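Local coordinates for adenine phosphoribosyltransferase (Leishmania donovani, PDB 1QB7), which probably catalyses the transfer of a phosphoribosyl group from 5-phospho-alpha-D-ribose 1-diphosphate to adenine, forming AMP and diphosphate in purine salvage, at residues Leu109-Glu117 / Leu155-Ser164. Numbering follows the deposited sequence. Where two conformers were deposited one is given.
Sequences LLIRSEPYE and LSGLQLVEAS
Gln159 reaches from helix 152-163 to the backbone of Glu114 and uses both ends of its carboxamide there. Gln159 OE1 accepts from Glu114 N at 2.9 Å (N-H...O angle 155°), and Gln159 NE2 donates to Glu114 O, also at 2.9 Å. The side chain runs extended beyond CG (chi2 175°), which carries the amide up to the chain. Glu114 O lies near the amide plane of Gln159, yet NE2 approaches from above the carbonyl plane of Glu114. Nearby, the hydroxyls of Ser113 and Ser156 share a hydrogen bond, OG to OG 2.7 Å; Ser113 OG is also bonded to Met128 N. Apolar contacts continue on both sides. Leu160 CD2 packs 3.8 Å from Ile111 CG2, and Leu155 CD2 sits over one face of the Tyr116 ring, 3.9 Å from its centroid. Ser164 OG donates a hydrogen bond to Leu160 O (2.8 Å). The Glu114 carboxylate instead bonds through OE2 to Gly228 N of the second subunit, and residues 110-112 pair in a parallel ladder with a strand of that subunit. One carboxamide thus satisfies both N-H and C=O of Glu114, fixing the loop after strand 110-112 against the helix whose first turn holds the magnesium ligand Thr153.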
loop_
_atom_site.group_PDB
_atom_site.type_symbol
_atom_site.label_atom_id
_atom_site.label_comp_id
_atom_site.label_asym_id
_atom_site.label_seq_id
_atom_site.Cartn_x
_atom_site.Cartn_y
_atom_site.Cartn_z
ATOM N N LEU A 109 5.941 -17.569 8.861
ATOM C CA LEU A 109 5.848 -18.768 8.039
ATOM C C LEU A 109 4.852 -18.381 6.961
ATOM O O LEU A 109 3.776 -17.875 7.265
ATOM C CB LEU A 109 5.291 -19.946 8.832
ATOM C CG LEU A 109 6.158 -20.501 9.946
ATOM C CD1 LEU A 109 5.469 -21.723 10.526
ATOM C CD2 LEU A 109 7.525 -20.855 9.398
ATOM N N LEU A 110 5.204 -18.619 5.706
ATOM C CA LEU A 110 4.329 -18.238 4.606
ATOM C C LEU A 110 3.763 -19.398 3.816
ATOM O O LEU A 110 4.253 -20.524 3.895
ATOM C CB LEU A 110 5.090 -17.341 3.628
ATOM C CG LEU A 110 5.954 -16.190 4.140
ATOM C CD1 LEU A 110 6.624 -15.536 2.945
ATOM C CD2 LEU A 110 5.119 -15.184 4.928
ATOM N N ILE A 111 2.704 -19.101 3.071
ATOM C CA ILE A 111 2.061 -20.056 2.176
ATOM C C ILE A 111 2.242 -19.397 0.811
ATOM O O ILE A 111 1.900 -18.228 0.656
ATOM C CB ILE A 111 0.533 -20.184 2.431
ATOM C CG1 ILE A 111 0.254 -20.558 3.889
ATOM C CG2 ILE A 111 -0.072 -21.230 1.477
ATOM C CD1 ILE A 111 -1.222 -20.631 4.232
ATOM N N ARG A 112 2.809 -20.114 -0.160
ATOM C CA ARG A 112 3.004 -19.542 -1.495
ATOM C C ARG A 112 2.008 -20.087 -2.513
ATOM O O ARG A 112 1.580 -21.239 -2.419
ATOM C CB ARG A 112 4.435 -19.766 -1.994
ATOM C CG ARG A 112 4.775 -21.209 -2.327
ATOM C CD ARG A 112 6.104 -21.301 -3.063
ATOM N NE ARG A 112 6.432 -22.675 -3.442
ATOM C CZ ARG A 112 7.191 -23.486 -2.716
ATOM N NH1 ARG A 112 7.716 -23.061 -1.572
ATOM N NH2 ARG A 112 7.433 -24.720 -3.135
ATOM N N SER A 113 1.643 -19.249 -3.482
ATOM C CA SER A 113 0.703 -19.636 -4.528
ATOM C C SER A 113 1.382 -20.499 -5.595
ATOM O O SER A 113 2.606 -20.601 -5.642
ATOM C CB SER A 113 0.065 -18.400 -5.169
ATOM O OG SER A 113 1.026 -17.618 -5.856
ATOM N N GLU A 114 0.575 -21.105 -6.459
ATOM C CA GLU A 114 1.083 -21.975 -7.512
ATOM C C GLU A 114 0.542 -21.501 -8.847
ATOM O O GLU A 114 -0.423 -22.059 -9.372
ATOM C CB GLU A 114 0.641 -23.412 -7.237
ATOM C CG GLU A 114 1.140 -23.938 -5.900
ATOM C CD GLU A 114 0.637 -25.329 -5.565
ATOM O OE1 GLU A 114 -0.190 -25.880 -6.326
ATOM O OE2 GLU A 114 1.072 -25.871 -4.526
ATOM N N PRO A 115 1.161 -20.452 -9.419
ATOM C CA PRO A 115 0.710 -19.916 -10.705
ATOM C C PRO A 115 0.854 -20.902 -11.863
ATOM O O PRO A 115 1.687 -21.811 -11.821
ATOM C CB PRO A 115 1.598 -18.684 -10.887
ATOM C CG PRO A 115 2.850 -19.037 -10.147
ATOM C CD PRO A 115 2.331 -19.705 -8.910
ATOM N N TYR A 116 0.007 -20.741 -12.877
ATOM C CA TYR A 116 0.057 -21.596 -14.062
ATOM C C TYR A 116 1.283 -21.215 -14.886
ATOM O O TYR A 116 1.841 -20.129 -14.707
ATOM C CB TYR A 116 -1.189 -21.395 -14.928
ATOM C CG TYR A 116 -2.493 -21.844 -14.310
ATOM C CD1 TYR A 116 -2.528 -22.781 -13.274
ATOM C CD2 TYR A 116 -3.704 -21.351 -14.792
ATOM C CE1 TYR A 116 -3.742 -23.215 -12.735
ATOM C CE2 TYR A 116 -4.915 -21.775 -14.264
ATOM C CZ TYR A 116 -4.930 -22.706 -13.239
ATOM O OH TYR A 116 -6.142 -23.119 -12.737
ATOM N N GLU A 117 1.714 -22.101 -15.782
ATOM C CA GLU A 117 2.864 -21.795 -16.630
ATOM C C GLU A 117 2.467 -20.680 -17.604
ATOM O O GLU A 117 1.305 -20.596 -18.005
ATOM C CB GLU A 117 3.348 -23.051 -17.377
ATOM C CG GLU A 117 2.297 -23.725 -18.246
ATOM C CD GLU A 117 2.800 -24.982 -18.961
ATOM O OE1 GLU A 117 4.027 -25.171 -19.124
ATOM O OE2 GLU A 117 1.945 -25.785 -19.374
ATOM N N LEU A 155 -5.813 -14.966 -9.176
ATOM C CA LEU A 155 -5.778 -16.416 -9.055
ATOM C C LEU A 155 -4.911 -16.821 -7.862
ATOM O O LEU A 155 -5.241 -17.773 -7.151
ATOM C CB LEU A 155 -5.262 -17.066 -10.344
ATOM C CG LEU A 155 -5.082 -18.595 -10.298
ATOM C CD1 LEU A 155 -6.415 -19.299 -10.064
ATOM C CD2 LEU A 155 -4.446 -19.084 -11.587
ATOM N N SER A 156 -3.807 -16.108 -7.639
ATOM C CA SER A 156 -2.951 -16.414 -6.488
ATOM C C SER A 156 -3.742 -16.204 -5.199
ATOM O O SER A 156 -3.631 -16.985 -4.247
ATOM C CB SER A 156 -1.707 -15.531 -6.479
ATOM O OG SER A 156 -0.712 -16.078 -7.324
ATOM N N GLY A 157 -4.565 -15.158 -5.200
ATOM C CA GLY A 157 -5.394 -14.847 -4.050
ATOM C C GLY A 157 -6.371 -15.968 -3.764
ATOM O O GLY A 157 -6.514 -16.381 -2.620
ATOM N N LEU A 158 -7.023 -16.474 -4.808
ATOM C CA LEU A 158 -7.987 -17.564 -4.670
ATOM C C LEU A 158 -7.313 -18.817 -4.115
ATOM O O LEU A 158 -7.831 -19.456 -3.209
ATOM C CB LEU A 158 -8.636 -17.877 -6.025
ATOM C CG LEU A 158 -9.300 -16.699 -6.751
ATOM C CD1 LEU A 158 -9.816 -17.135 -8.116
ATOM C CD2 LEU A 158 -10.421 -16.132 -5.909
ATOM N N GLN A 159 -6.139 -19.148 -4.641
ATOM C CA GLN A 159 -5.405 -20.324 -4.186
ATOM C C GLN A 159 -5.035 -20.221 -2.711
ATOM O O GLN A 159 -5.206 -21.173 -1.954
ATOM C CB GLN A 159 -4.135 -20.513 -5.019
ATOM C CG GLN A 159 -4.393 -20.851 -6.479
ATOM C CD GLN A 159 -3.121 -20.910 -7.303
ATOM O OE1 GLN A 159 -2.112 -20.287 -6.964
ATOM N NE2 GLN A 159 -3.170 -21.646 -8.409
ATOM N N LEU A 160 -4.527 -19.057 -2.315
ATOM C CA LEU A 160 -4.110 -18.825 -0.938
ATOM C C LEU A 160 -5.274 -18.907 0.046
ATOM O O LEU A 160 -5.134 -19.477 1.128
ATOM C CB LEU A 160 -3.373 -17.486 -0.825
ATOM C CG LEU A 160 -2.016 -17.429 -1.542
ATOM C CD1 LEU A 160 -1.522 -15.997 -1.634
ATOM C CD2 LEU A 160 -0.996 -18.327 -0.835
ATOM N N VAL A 161 -6.426 -18.364 -0.339
ATOM C CA VAL A 161 -7.613 -18.406 0.515
ATOM C C VAL A 161 -8.135 -19.848 0.628
ATOM O O VAL A 161 -8.455 -20.309 1.720
ATOM C CB VAL A 161 -8.726 -17.454 -0.000
ATOM C CG1 VAL A 161 -9.986 -17.611 0.837
ATOM C CG2 VAL A 161 -8.252 -16.008 0.055
ATOM N N GLU A 162 -8.184 -20.569 -0.491
ATOM C CA GLU A 162 -8.644 -21.961 -0.479
ATOM C C GLU A 162 -7.724 -22.823 0.384
ATOM O O GLU A 162 -8.195 -23.607 1.202
ATOM C CB GLU A 162 -8.716 -22.551 -1.900
ATOM C CG GLU A 162 -8.833 -24.067 -1.973
ATOM C CD GLU A 162 -8.839 -24.585 -3.397
ATOM O OE1 GLU A 162 -8.091 -24.047 -4.245
ATOM O OE2 GLU A 162 -9.598 -25.539 -3.666
ATOM N N ALA A 163 -6.414 -22.675 0.197
ATOM C CA ALA A 163 -5.433 -23.442 0.957
ATOM C C ALA A 163 -5.545 -23.166 2.456
ATOM O O ALA A 163 -5.189 -24.011 3.281
ATOM C CB ALA A 163 -4.032 -23.134 0.466
ATOM N N SER A 164 -6.038 -21.978 2.801
ATOM C CA SER A 164 -6.218 -21.580 4.194
ATOM C C SER A 164 -7.509 -22.142 4.781
ATOM O O SER A 164 -7.839 -21.882 5.942
ATOM C CB SER A 164 -6.239 -20.060 4.299
ATOM O OG SER A 164 -4.977 -19.528 3.969
#